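Local coordinates for tRNA (adenine(58)-N(1))-methyltransferase catalytic subunit TRM61 C-terminal domain-containing protein (Thermoplasma acidophilum, PDB 1YB2) that probably acts as an S-adenosyl-L-methionine-dependent methyltransferase that modifies adenines in RNA, with tRNA the likely substrate, at residues I28-E32 and D33-K37; R58-E61 and P62-L66; D77-P80 and M81-G84; Q216-K219 and T220-L224; L243-E246 and G247-R250. All coordinates share one frame; numbering follows the deposited sequence.

Contacts 1, 2 and 3 form a cluster: contact 1 touches contact 2 through Leu-29 CD2 and Leu-66 CD1, 3.8 Å apart, and contact 3 through Tyr-35 CE2 and Tyr-82 CD1, 3.4 Å apart. Contact 3 also meets contact 2, Pro-62 against Asp-77. Contacts 1 and 2 belong to the N-terminal FKBP-like region, and 77-84 follows strand 71-76. Contact 4 is a helix of the methyltransferase domain, its centre about 21 Å from that of contact 1; the side chain of Gln-216 lies about 8 Å from that of Asp-186, a predicted S-adenosyl-L-methionine-binding residue. Contact 5 is remote, its centre about 39 Å from that of contact 4, yet Leu-243 packs on Ser-217 of the second subunit.

Contact 1: I28-E32 and D33-K37; sequences ILVSE and DEYGK
Leu-29 and Gly-36 are a hydrogen-bonded antiparallel pair in the first beta hairpin of the FKBP-like N-terminal region. Leu-29 N reaches Gly-36 O at 2.8 Å and almost straight (174° at the hydrogen), and Gly-36 N returns to Leu-29 O, also at 2.8 Å. The tight part lies at the loop end. Tyr-35 lays one ring face over the Val-30 backbone, with Val-30 CA 4.2 Å from the ring centroid, a CH-pi contact, while Val-30 CG1 meets Tyr-35 CE2 at 3.6 Å. A water bridges the phenol to the loop, giving a proton to Ser-31 O at 2.7 Å and accepting one from Tyr-35 OH. With chi1 at 80°, Ser-31 OG is tucked between its own backbone N and carbonyl carbon; there it donates to Glu-34 O at 2.7 Å and accepts from Asp-33 N at 3.0 Å, closing the turn, and Lys-71 NZ gives it a third bond. By contrast, Asp-33 and Glu-34 form the exposed, solvent side, and Glu-34 leaves the backbone away from the 28-32 arm. Beyond the hairpin, strand 71-76 bonds along 28-30, strand 44-46 flanks 36-39, and helix 83-86 packs on Ile-28 and Tyr-35.

Contact 2: R58-E61 and P62-L66; sequences RVIE and PGDEL
The Asp-64 carboxylate, at the end of a type II beta turn from Glu-61 to Asp-64, is approached by the backbone of Glu-61 from above its plane: Glu-61 N donates to Asp-64 OD2 at 2.8 Å, nearly straight at the hydrogen (169°) but 63° out of the carboxylate plane. The other oxygen, OD1, is bonded to Ser-269 OG, so both ends of the group are held. A water adds a second bond to Asp-64 OD2, at 2.6 Å, and also donates to Val-59 O. The turn leads into strand 65-68 of the FKBP-like N-terminal region. Its closing bond runs from Asp-64 N to Glu-61 O at 3.0 Å. Gly-63 has a positive phi, where a beta carbon would jam against the preceding carbonyl oxygen. Asp-64 thus grips Glu-61 twice, once through each backbone polar atom of that residue; its CG stands anti to the carbonyl carbon and beside the backbone N (chi1 -71°), which brings OD2 to Glu-61 N. Glu-61, exposed, bends at chi2 and brings OE1 to 3.8 Å from Pro-62 CD; its carboxylate stays apart from that of Asp-64. On the buried side, Ile-60 packs toward Val-75, Phe-38 and Tyr-273. There its CG2 branch lies 3.8 Å from Asp-64 OD2 and, more loosely, 4.5 Å from Leu-66 CD2.

Contact 3: D77-P80 and M81-G84; sequences DFSP and MYFG
Ser-79 O accepts from Tyr-82 N at 2.9 Å, and Pro-80 O accepts from Phe-83 N at 3.2 Å, so two overlapping beta turns carry the chain from strand 71-76 into helix 83-86. Both bonds have 157° at the hydrogen. Pro-80 and Met-81, inside these turns, share nearly the same backbone angles (phi near -60°, psi near -22°). A water lies 2.7 Å from Pro-80 O and accepts from Gly-84 N.

Among the side chains, Ser-79 CB lies 3.8 Å from Tyr-82 CD2, while Ser-79 OG sits 3.6 Å from CG of Met-81, a selenomethionine. That same CG stands over one face of the neighbouring Tyr-82 ring, toward the rim. The Phe-78 and Phe-83 side chains cross obliquely, with their ring planes nearly at right angles. Phe-78 has CG anti to its backbone N, which swings the ring so that CZ and CE1 reach CB and CA of Phe-83. Phe-78 is also stacked on Phe-158 of the second subunit, and Phe-83 packs on Asn-123 of that subunit, placing the pair at the dimer interface. Within the pair, Phe-78 CZ comes to the edge of the Phe-83 ring, near its plane, 3.8 Å from Phe-83 CD1.

Contact 4: Q216-K219 and T220-L224; sequences QSEK and TVLSL
Gln-216 and Thr-220 are one alpha-helical turn apart in helix 214-223, and the four i-to-i+4 backbone bonds from Thr-220 N through Ser-223 N, 2.9 to 3.1 Å from their acceptor oxygens on Gln-216 through Lys-219, show regular coiling across the junction. The first of them is doubled by a side chain. Thr-220 OG1, anti to its carbonyl carbon (chi1 -61°), folds back along the helix and donates to Gln-216 O at 2.8 Å. Thr-220 N and OG1 reach that oxygen from opposite faces of its carbonyl plane. One turn on, Ser-223 OG donates to Thr-220 O at 2.7 Å, from a chi1 of 76° that lays it against the backbone. A methyl of Val-221, CG2, rests on a backbone oxygen, 3.4 Å from Ser-217 O. The apolar contact is looser: Leu-222 lies alongside Glu-218, pointing the same way, its CD2 4.1 Å from Glu-218 CG.

The helix belongs to the methyltransferase domain, whose seven-stranded sheet has the strand order 3-2-1-4-5-7-6 of class I methyltransferases. Thr-220 packs on Phe-209 and Leu-211 of strand 205-211, Val-221 on strands 229-242 and 258-267, and Lys-219 makes a cation-pi contact with Trp-191. Leu-243 of the second subunit packs on Ser-217, Glu-218 and Val-221. Chemically, the hydroxyls of Thr-220 and Ser-223 both spend their protons on carbonyl oxygens of the helix itself, and Gln-216 O takes two donors as a result.

Contact 5: L243-E246 and G247-R250; sequences LVRE and GATR
Arg-245 curls its side chain over Ala-248 in the surface loop between strands 229-242 and 258-267, where 245-248 form a type II beta turn. Its CB begins 3.9 Å from Ala-248 CB. Bends at chi2 and chi3 then bring the chain back, so that Arg-245 CD passes near Ala-248 CB and NE comes to 3.8 Å from it. At the tip, the guanidinium lies flat above the methyl: Arg-245 CZ is 3.6 Å from Ala-248 CB, which sits over the centre of one face, and NH1 and NH2 are 3.8 and 4.0 Å from that Ala-248 CB. Ala-248 N donates to Arg-245 O at 3.1 Å, closing the turn, and Gly-247 takes the positive phi (78°) that its third position requires.

The second arginine repeats the approach. Val-244 CG1, anti to its backbone N, stands over the centre of the Arg-250 guanidinium, 3.6 Å from Arg-250 CZ. Here the polar rim is also engaged, for Arg-250 NE donates to Ala-248 O at 3.2 Å, nearly in the guanidinium plane, and NH1 forms a salt bridge with Asp-255. Each guanidinium therefore offers a weakly solvated face to an aliphatic carbon, while for Arg-250 the bonds from NE and NH1 should restrain its rotation on this exposed loop.

Contact 1: I28-E32 and D33-K37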
loop_
_atom_site.group_PDB
_atom_site.type_symbol
_atom_site.label_atom_id
_atom_site.label_comp_id
_atom_site.label_asym_id
_atom_site.label_seq_id
_atom_site.Cartn_x
_atom_site.Cartn_y
_atom_site.Cartn_z
ATOM N N ILE A 28 -3.619 -7.546 -19.790
ATOM C CA ILE A 28 -3.998 -6.136 -19.699
ATOM C C ILE A 28 -3.293 -5.304 -20.785
ATOM O O ILE A 28 -2.116 -5.520 -21.096
ATOM C CB ILE A 28 -3.670 -5.559 -18.276
ATOM C CG1 ILE A 28 -4.296 -6.408 -17.156
ATOM C CG2 ILE A 28 -4.094 -4.087 -18.126
ATOM C CD1 ILE A 28 -5.793 -6.702 -17.312
ATOM N N LEU A 29 -4.021 -4.360 -21.363
ATOM C CA LEU A 29 -3.420 -3.353 -22.238
ATOM C C LEU A 29 -3.445 -1.998 -21.516
ATOM O O LEU A 29 -4.520 -1.482 -21.186
ATOM C CB LEU A 29 -4.171 -3.277 -23.559
ATOM C CG LEU A 29 -4.200 -4.561 -24.393
ATOM C CD1 LEU A 29 -5.026 -4.358 -25.627
ATOM C CD2 LEU A 29 -2.792 -5.014 -24.773
ATOM N N VAL A 30 -2.273 -1.442 -21.247
ATOM C CA VAL A 30 -2.190 -0.208 -20.465
ATOM C C VAL A 30 -1.730 0.962 -21.320
ATOM O O VAL A 30 -1.167 0.767 -22.401
ATOM C CB VAL A 30 -1.253 -0.352 -19.224
ATOM C CG1 VAL A 30 -1.651 -1.539 -18.385
ATOM C CG2 VAL A 30 0.230 -0.470 -19.626
ATOM N N SER A 31 -1.964 2.181 -20.830
ATOM C CA SER A 31 -1.492 3.386 -21.494
ATOM C C SER A 31 -1.626 4.575 -20.551
ATOM O O SER A 31 -2.072 4.419 -19.411
ATOM C CB SER A 31 -2.260 3.641 -22.796
ATOM O OG SER A 31 -3.512 4.244 -22.531
ATOM N N GLU A 32 -1.230 5.750 -21.032
ATOM C CA GLU A 32 -1.374 6.991 -20.277
ATOM C C GLU A 32 -2.847 7.423 -20.190
ATOM O O GLU A 32 -3.172 8.327 -19.427
ATOM C CB GLU A 32 -0.483 8.123 -20.839
ATOM C CG GLU A 32 -0.082 9.131 -19.744
ATOM C CD GLU A 32 0.744 10.356 -20.196
ATOM O OE1 GLU A 32 1.814 10.187 -20.858
ATOM O OE2 GLU A 32 0.342 11.497 -19.814
ATOM N N ASP A 33 -3.744 6.782 -20.937
ATOM C CA ASP A 33 -5.186 7.031 -20.691
ATOM C C ASP A 33 -6.134 5.823 -20.679
ATOM O O ASP A 33 -6.592 5.431 -19.610
ATOM C CB ASP A 33 -5.749 8.191 -21.528
ATOM C CG ASP A 33 -5.637 7.954 -23.005
ATOM O OD1 ASP A 33 -4.550 7.538 -23.446
ATOM O OD2 ASP A 33 -6.638 8.187 -23.729
ATOM N N GLU A 34 -6.427 5.234 -21.840
ATOM C CA GLU A 34 -7.338 4.072 -21.886
ATOM C C GLU A 34 -6.648 2.738 -21.593
ATOM O O GLU A 34 -5.465 2.541 -21.903
ATOM C CB GLU A 34 -8.072 3.993 -23.225
ATOM C CG GLU A 34 -9.019 5.154 -23.479
ATOM C CD GLU A 34 -10.356 4.995 -22.767
ATOM O OE1 GLU A 34 -11.010 3.932 -22.935
ATOM O OE2 GLU A 34 -10.762 5.941 -22.047
ATOM N N TYR A 35 -7.398 1.830 -20.976
ATOM C CA TYR A 35 -6.922 0.479 -20.731
ATOM C C TYR A 35 -7.794 -0.506 -21.495
ATOM O O TYR A 35 -8.934 -0.197 -21.840
ATOM C CB TYR A 35 -6.900 0.157 -19.240
ATOM C CG TYR A 35 -5.808 0.879 -18.473
ATOM C CD1 TYR A 35 -5.651 2.263 -18.564
ATOM C CD2 TYR A 35 -4.940 0.183 -17.646
ATOM C CE1 TYR A 35 -4.654 2.927 -17.856
ATOM C CE2 TYR A 35 -3.938 0.838 -16.943
ATOM C CZ TYR A 35 -3.794 2.203 -17.052
ATOM O OH TYR A 35 -2.798 2.844 -16.335
ATOM N N GLY A 36 -7.242 -1.679 -21.774
ATOM C CA GLY A 36 -7.939 -2.701 -22.540
ATOM C C GLY A 36 -7.583 -4.079 -22.042
ATOM O O GLY A 36 -6.843 -4.226 -21.062
ATOM N N LYS A 37 -8.124 -5.087 -22.718
ATOM C CA LYS A 37 -7.850 -6.473 -22.374
ATOM C C LYS A 37 -7.294 -7.229 -23.567
ATOM O O LYS A 37 -7.676 -6.987 -24.719
ATOM C CB LYS A 37 -9.082 -7.159 -21.760
ATOM C CG LYS A 37 -9.343 -6.698 -20.308
ATOM C CD LYS A 37 -10.401 -7.532 -19.556
ATOM C CE LYS A 37 -11.830 -7.083 -19.862
ATOM N NZ LYS A 37 -12.800 -7.463 -18.780
HETATM O O HOH W 1 -2.643 5.330 -16.984
#

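Contact 2: R58-E61 and P62-L66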
loop_
_atom_site.group_PDB
_atom_site.type_symbol
_atom_site.label_atom_id
_atom_site.label_comp_id
_atom_site.label_asym_id
_atom_site.label_seq_id
_atom_site.Cartn_x
_atom_site.Cartn_y
_atom_site.Cartn_z
ATOM N N ARG A 58 2.541 -14.499 -34.117
ATOM C CA ARG A 58 3.693 -14.387 -33.210
ATOM C C ARG A 58 3.203 -14.261 -31.757
ATOM O O ARG A 58 2.050 -13.898 -31.511
ATOM C CB ARG A 58 4.647 -13.243 -33.617
ATOM C CG ARG A 58 5.729 -12.909 -32.569
ATOM C CD ARG A 58 7.062 -12.474 -33.171
ATOM N NE ARG A 58 6.900 -11.622 -34.349
ATOM C CZ ARG A 58 7.820 -10.781 -34.815
ATOM N NH1 ARG A 58 8.991 -10.643 -34.193
ATOM N NH2 ARG A 58 7.560 -10.064 -35.906
ATOM N N VAL A 59 4.065 -14.629 -30.815
ATOM C CA VAL A 59 3.702 -14.651 -29.410
ATOM C C VAL A 59 3.959 -13.268 -28.809
ATOM O O VAL A 59 5.077 -12.750 -28.845
ATOM C CB VAL A 59 4.411 -15.814 -28.625
ATOM C CG1 VAL A 59 5.861 -15.985 -29.061
ATOM C CG2 VAL A 59 4.310 -15.624 -27.114
ATOM N N ILE A 60 2.887 -12.669 -28.304
ATOM C CA ILE A 60 2.942 -11.359 -27.673
ATOM C C ILE A 60 3.443 -11.525 -26.239
ATOM O O ILE A 60 3.043 -12.457 -25.546
ATOM C CB ILE A 60 1.553 -10.665 -27.706
ATOM C CG1 ILE A 60 1.036 -10.524 -29.146
ATOM C CG2 ILE A 60 1.581 -9.335 -27.000
ATOM C CD1 ILE A 60 2.074 -10.058 -30.194
ATOM N N GLU A 61 4.325 -10.618 -25.816
ATOM C CA GLU A 61 4.963 -10.682 -24.501
ATOM C C GLU A 61 4.691 -9.394 -23.721
ATOM O O GLU A 61 4.445 -8.341 -24.326
ATOM C CB GLU A 61 6.481 -10.863 -24.655
ATOM C CG GLU A 61 6.912 -12.050 -25.546
ATOM C CD GLU A 61 6.761 -13.422 -24.869
ATOM O OE1 GLU A 61 6.283 -13.510 -23.708
ATOM O OE2 GLU A 61 7.127 -14.433 -25.517
ATOM N N PRO A 62 4.735 -9.472 -22.379
ATOM C CA PRO A 62 4.644 -8.242 -21.582
ATOM C C PRO A 62 5.663 -7.194 -22.058
ATOM O O PRO A 62 6.790 -7.536 -22.431
ATOM C CB PRO A 62 5.000 -8.705 -20.159
ATOM C CG PRO A 62 4.644 -10.185 -20.139
ATOM C CD PRO A 62 4.876 -10.684 -21.544
ATOM N N GLY A 63 5.265 -5.926 -22.046
ATOM C CA GLY A 63 6.133 -4.848 -22.525
ATOM C C GLY A 63 6.004 -4.573 -24.025
ATOM O O GLY A 63 6.445 -3.526 -24.484
ATOM N N ASP A 64 5.403 -5.491 -24.798
ATOM C CA ASP A 64 5.200 -5.234 -26.253
ATOM C C ASP A 64 4.248 -4.050 -26.440
ATOM O O ASP A 64 3.325 -3.853 -25.666
ATOM C CB ASP A 64 4.645 -6.460 -27.022
ATOM C CG ASP A 64 5.655 -7.594 -27.175
ATOM O OD1 ASP A 64 6.845 -7.430 -26.838
ATOM O OD2 ASP A 64 5.251 -8.680 -27.647
ATOM N N GLU A 65 4.504 -3.244 -27.461
ATOM C CA GLU A 65 3.654 -2.108 -27.769
ATOM C C GLU A 65 2.740 -2.493 -28.927
ATOM O O GLU A 65 3.204 -2.960 -29.980
ATOM C CB GLU A 65 4.512 -0.888 -28.138
ATOM C CG GLU A 65 3.722 0.323 -28.528
ATOM C CD GLU A 65 4.591 1.577 -28.703
ATOM O OE1 GLU A 65 4.004 2.656 -28.948
ATOM O OE2 GLU A 65 5.843 1.489 -28.593
ATOM N N LEU A 66 1.439 -2.334 -28.719
ATOM C CA LEU A 66 0.451 -2.570 -29.770
ATOM C C LEU A 66 -0.149 -1.220 -30.141
ATOM O O LEU A 66 -0.728 -0.538 -29.297
ATOM C CB LEU A 66 -0.645 -3.558 -29.317
ATOM C CG LEU A 66 -0.258 -4.871 -28.618
ATOM C CD1 LEU A 66 -1.490 -5.732 -28.300
ATOM C CD2 LEU A 66 0.746 -5.676 -29.428
HETATM O O HOH W 2 6.353 -10.336 -29.381
#

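Contact 3: D77-P80 and M81-G84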
loop_
_atom_site.group_PDB
_atom_site.type_symbol
_atom_site.label_atom_id
_atom_site.label_comp_id
_atom_site.label_asym_id
_atom_site.label_seq_id
_atom_site.Cartn_x
_atom_site.Cartn_y
_atom_site.Cartn_z
ATOM N N ASP A 77 1.095 -8.031 -17.742
ATOM C CA ASP A 77 0.406 -8.998 -16.871
ATOM C C ASP A 77 -0.510 -8.215 -15.930
ATOM O O ASP A 77 -0.271 -7.046 -15.639
ATOM C CB ASP A 77 1.399 -9.807 -16.031
ATOM C CG ASP A 77 2.229 -10.789 -16.860
ATOM O OD1 ASP A 77 1.778 -11.251 -17.935
ATOM O OD2 ASP A 77 3.355 -11.102 -16.425
ATOM N N PHE A 78 -1.558 -8.864 -15.434
ATOM C CA PHE A 78 -2.396 -8.238 -14.424
ATOM C C PHE A 78 -1.600 -7.797 -13.210
ATOM O O PHE A 78 -0.688 -8.486 -12.776
ATOM C CB PHE A 78 -3.529 -9.156 -13.952
ATOM C CG PHE A 78 -4.387 -8.520 -12.905
ATOM C CD1 PHE A 78 -5.312 -7.538 -13.257
ATOM C CD2 PHE A 78 -4.228 -8.851 -11.566
ATOM C CE1 PHE A 78 -6.107 -6.929 -12.293
ATOM C CE2 PHE A 78 -5.005 -8.258 -10.604
ATOM C CZ PHE A 78 -5.946 -7.281 -10.968
ATOM N N SER A 79 -1.962 -6.634 -12.674
ATOM C CA SER A 79 -1.444 -6.143 -11.405
ATOM C C SER A 79 -2.597 -5.379 -10.773
ATOM O O SER A 79 -3.395 -4.778 -11.502
ATOM C CB SER A 79 -0.223 -5.252 -11.655
ATOM O OG SER A 79 -0.009 -4.348 -10.595
ATOM N N PRO A 80 -2.708 -5.398 -9.428
ATOM C CA PRO A 80 -3.842 -4.733 -8.793
ATOM C C PRO A 80 -3.937 -3.234 -9.062
ATOM O O PRO A 80 -5.029 -2.691 -8.976
ATOM C CB PRO A 80 -3.627 -4.999 -7.291
ATOM C CG PRO A 80 -2.220 -5.302 -7.155
ATOM C CD PRO A 80 -1.818 -6.003 -8.418
HETATM N N MSE A 81 -2.825 -2.579 -9.419
HETATM C CA MSE A 81 -2.893 -1.169 -9.795
HETATM C C MSE A 81 -3.746 -0.925 -11.037
HETATM O O MSE A 81 -4.225 0.180 -11.208
HETATM C CB MSE A 81 -1.503 -0.492 -9.945
HETATM C CG MSE A 81 -0.675 -0.886 -11.149
HETATM SE SE MSE A 81 0.906 0.382 -11.377
HETATM C CE MSE A 81 0.665 1.451 -9.778
ATOM N N TYR A 82 -3.946 -1.954 -11.869
ATOM C CA TYR A 82 -4.752 -1.836 -13.097
ATOM C C TYR A 82 -6.222 -2.221 -12.954
ATOM O O TYR A 82 -7.033 -1.954 -13.856
ATOM C CB TYR A 82 -4.136 -2.663 -14.227
ATOM C CG TYR A 82 -2.684 -2.361 -14.496
ATOM C CD1 TYR A 82 -2.232 -1.045 -14.623
ATOM C CD2 TYR A 82 -1.752 -3.392 -14.621
ATOM C CE1 TYR A 82 -0.858 -0.757 -14.871
ATOM C CE2 TYR A 82 -0.410 -3.124 -14.867
ATOM C CZ TYR A 82 0.032 -1.796 -14.996
ATOM O OH TYR A 82 1.368 -1.526 -15.251
ATOM N N PHE A 83 -6.551 -2.857 -11.826
ATOM C CA PHE A 83 -7.868 -3.462 -11.623
ATOM C C PHE A 83 -8.992 -2.467 -11.859
ATOM O O PHE A 83 -9.894 -2.736 -12.628
ATOM C CB PHE A 83 -7.957 -4.089 -10.225
ATOM C CG PHE A 83 -9.275 -4.769 -9.929
ATOM C CD1 PHE A 83 -9.485 -6.106 -10.281
ATOM C CD2 PHE A 83 -10.291 -4.085 -9.282
ATOM C CE1 PHE A 83 -10.693 -6.743 -9.989
ATOM C CE2 PHE A 83 -11.511 -4.712 -8.984
ATOM C CZ PHE A 83 -11.703 -6.045 -9.339
ATOM N N GLY A 84 -8.920 -1.305 -11.228
ATOM C CA GLY A 84 -9.977 -0.303 -11.368
ATOM C C GLY A 84 -10.154 0.266 -12.768
ATOM O O GLY A 84 -11.255 0.708 -13.131
HETATM O O HOH W 3 -6.787 -0.608 -9.221
#

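Contact 4: Q216-K219 and T220-L224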
loop_
_atom_site.group_PDB
_atom_site.type_symbol
_atom_site.label_atom_id
_atom_site.label_comp_id
_atom_site.label_asym_id
_atom_site.label_seq_id
_atom_site.Cartn_x
_atom_site.Cartn_y
_atom_site.Cartn_z
ATOM N N GLN A 216 10.243 18.913 -10.709
ATOM C CA GLN A 216 11.067 17.703 -10.806
ATOM C C GLN A 216 10.271 16.527 -11.384
ATOM O O GLN A 216 10.785 15.730 -12.193
ATOM C CB GLN A 216 11.653 17.368 -9.427
ATOM C CG GLN A 216 12.680 18.403 -8.976
ATOM C CD GLN A 216 13.325 18.088 -7.643
ATOM O OE1 GLN A 216 13.456 16.932 -7.264
ATOM N NE2 GLN A 216 13.768 19.132 -6.933
ATOM N N SER A 217 9.008 16.447 -10.959
ATOM C CA SER A 217 8.041 15.473 -11.451
ATOM C C SER A 217 7.892 15.589 -12.971
ATOM O O SER A 217 7.951 14.590 -13.688
ATOM C CB SER A 217 6.700 15.684 -10.725
ATOM O OG SER A 217 5.761 14.664 -11.008
ATOM N N GLU A 218 7.732 16.823 -13.452
ATOM C CA GLU A 218 7.544 17.099 -14.872
ATOM C C GLU A 218 8.794 16.752 -15.682
ATOM O O GLU A 218 8.702 16.151 -16.745
ATOM C CB GLU A 218 7.140 18.560 -15.070
ATOM C CG GLU A 218 7.050 19.022 -16.520
ATOM C CD GLU A 218 6.568 20.449 -16.628
ATOM O OE1 GLU A 218 7.161 21.336 -15.954
ATOM O OE2 GLU A 218 5.597 20.686 -17.387
ATOM N N LYS A 219 9.960 17.134 -15.165
ATOM C CA LYS A 219 11.237 16.777 -15.791
ATOM C C LYS A 219 11.423 15.246 -15.878
ATOM O O LYS A 219 11.947 14.719 -16.857
ATOM C CB LYS A 219 12.379 17.387 -14.983
ATOM C CG LYS A 219 13.684 17.477 -15.739
ATOM C CD LYS A 219 14.663 18.396 -15.008
ATOM C CE LYS A 219 15.996 18.505 -15.758
ATOM N NZ LYS A 219 15.820 18.759 -17.235
ATOM N N THR A 220 11.030 14.552 -14.822
ATOM C CA THR A 220 11.089 13.089 -14.790
ATOM C C THR A 220 10.207 12.485 -15.888
ATOM O O THR A 220 10.634 11.584 -16.616
ATOM C CB THR A 220 10.693 12.559 -13.402
ATOM O OG1 THR A 220 11.613 13.055 -12.424
ATOM C CG2 THR A 220 10.667 11.010 -13.365
ATOM N N VAL A 221 8.973 12.981 -16.003
ATOM C CA VAL A 221 8.027 12.444 -16.980
ATOM C C VAL A 221 8.531 12.683 -18.405
ATOM O O VAL A 221 8.478 11.790 -19.251
ATOM C CB VAL A 221 6.589 13.024 -16.796
ATOM C CG1 VAL A 221 5.694 12.634 -17.981
ATOM C CG2 VAL A 221 5.974 12.522 -15.492
ATOM N N LEU A 222 9.057 13.879 -18.642
ATOM C CA LEU A 222 9.599 14.251 -19.949
ATOM C C LEU A 222 10.766 13.368 -20.348
ATOM O O LEU A 222 10.953 13.109 -21.522
ATOM C CB LEU A 222 10.021 15.732 -19.961
ATOM C CG LEU A 222 8.998 16.784 -20.412
ATOM C CD1 LEU A 222 7.557 16.407 -20.053
ATOM C CD2 LEU A 222 9.340 18.147 -19.829
ATOM N N SER A 223 11.533 12.894 -19.371
ATOM C CA SER A 223 12.670 12.008 -19.650
ATOM C C SER A 223 12.303 10.546 -19.994
ATOM O O SER A 223 13.157 9.799 -20.470
ATOM C CB SER A 223 13.651 12.003 -18.476
ATOM O OG SER A 223 13.157 11.219 -17.392
ATOM N N LEU A 224 11.067 10.135 -19.724
ATOM C CA LEU A 224 10.667 8.708 -19.841
ATOM C C LEU A 224 10.728 8.015 -21.239
ATOM O O LEU A 224 11.296 6.899 -21.384
ATOM C CB LEU A 224 9.286 8.479 -19.194
ATOM C CG LEU A 224 9.216 8.610 -17.667
ATOM C CD1 LEU A 224 7.767 8.448 -17.196
ATOM C CD2 LEU A 224 10.118 7.624 -16.946
#

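Contact 5: L243-E246 and G247-R250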
loop_
_atom_site.group_PDB
_atom_site.type_symbol
_atom_site.label_atom_id
_atom_site.label_comp_id
_atom_site.label_asym_id
_atom_site.label_seq_id
_atom_site.Cartn_x
_atom_site.Cartn_y
_atom_site.Cartn_z
ATOM N N LEU A 243 -7.529 15.505 13.720
ATOM C CA LEU A 243 -8.194 15.025 14.933
ATOM C C LEU A 243 -7.213 14.696 16.064
ATOM O O LEU A 243 -7.391 13.721 16.811
ATOM C CB LEU A 243 -9.144 13.849 14.610
ATOM C CG LEU A 243 -10.328 14.249 13.712
ATOM C CD1 LEU A 243 -11.058 13.030 13.123
ATOM C CD2 LEU A 243 -11.294 15.119 14.478
ATOM N N VAL A 244 -6.161 15.507 16.148
ATOM C CA VAL A 244 -5.261 15.516 17.294
ATOM C C VAL A 244 -6.016 16.188 18.434
ATOM O O VAL A 244 -6.774 17.144 18.211
ATOM C CB VAL A 244 -3.954 16.287 16.966
ATOM C CG1 VAL A 244 -3.125 16.550 18.212
ATOM C CG2 VAL A 244 -3.128 15.534 15.937
ATOM N N ARG A 245 -5.822 15.685 19.650
ATOM C CA ARG A 245 -6.469 16.241 20.830
ATOM C C ARG A 245 -6.448 17.773 20.761
ATOM O O ARG A 245 -5.387 18.390 20.648
ATOM C CB ARG A 245 -5.758 15.758 22.104
ATOM C CG ARG A 245 -6.612 15.773 23.386
ATOM C CD ARG A 245 -5.826 16.307 24.610
ATOM N NE ARG A 245 -4.506 15.686 24.782
ATOM C CZ ARG A 245 -3.502 16.218 25.490
ATOM N NH1 ARG A 245 -3.640 17.395 26.102
ATOM N NH2 ARG A 245 -2.341 15.575 25.584
ATOM N N GLU A 246 -7.635 18.367 20.807
ATOM C CA GLU A 246 -7.805 19.819 20.793
ATOM C C GLU A 246 -6.949 20.519 21.851
ATOM O O GLU A 246 -7.046 20.216 23.049
ATOM C CB GLU A 246 -9.293 20.189 20.963
ATOM C CG GLU A 246 -10.164 19.144 21.713
ATOM C CD GLU A 246 -10.400 17.853 20.905
ATOM O OE1 GLU A 246 -10.246 16.739 21.472
ATOM O OE2 GLU A 246 -10.726 17.952 19.697
ATOM N N GLY A 247 -6.097 21.436 21.395
ATOM C CA GLY A 247 -5.274 22.247 22.292
ATOM C C GLY A 247 -4.051 21.567 22.881
ATOM O O GLY A 247 -3.373 22.143 23.737
ATOM N N ALA A 248 -3.766 20.342 22.433
ATOM C CA ALA A 248 -2.572 19.614 22.874
ATOM C C ALA A 248 -1.294 20.196 22.271
ATOM O O ALA A 248 -1.288 20.665 21.138
ATOM C CB ALA A 248 -2.682 18.138 22.515
ATOM N N THR A 249 -0.214 20.147 23.038
ATOM C CA THR A 249 1.114 20.416 22.515
ATOM C C THR A 249 1.498 19.229 21.644
ATOM O O THR A 249 1.302 18.079 22.046
ATOM C CB THR A 249 2.112 20.605 23.649
ATOM O OG1 THR A 249 1.682 21.710 24.450
ATOM C CG2 THR A 249 3.496 20.889 23.117
ATOM N N ARG A 250 2.018 19.509 20.451
ATOM C CA ARG A 250 2.258 18.479 19.441
ATOM C C ARG A 250 3.533 18.789 18.665
ATOM O O ARG A 250 3.999 19.931 18.680
ATOM C CB ARG A 250 1.058 18.398 18.479
ATOM C CG ARG A 250 0.953 19.588 17.506
ATOM C CD ARG A 250 -0.440 19.784 16.942
ATOM N NE ARG A 250 -1.458 19.995 17.980
ATOM C CZ ARG A 250 -2.761 20.103 17.730
ATOM N NH1 ARG A 250 -3.209 20.033 16.476
ATOM N NH2 ARG A 250 -3.617 20.270 18.731
#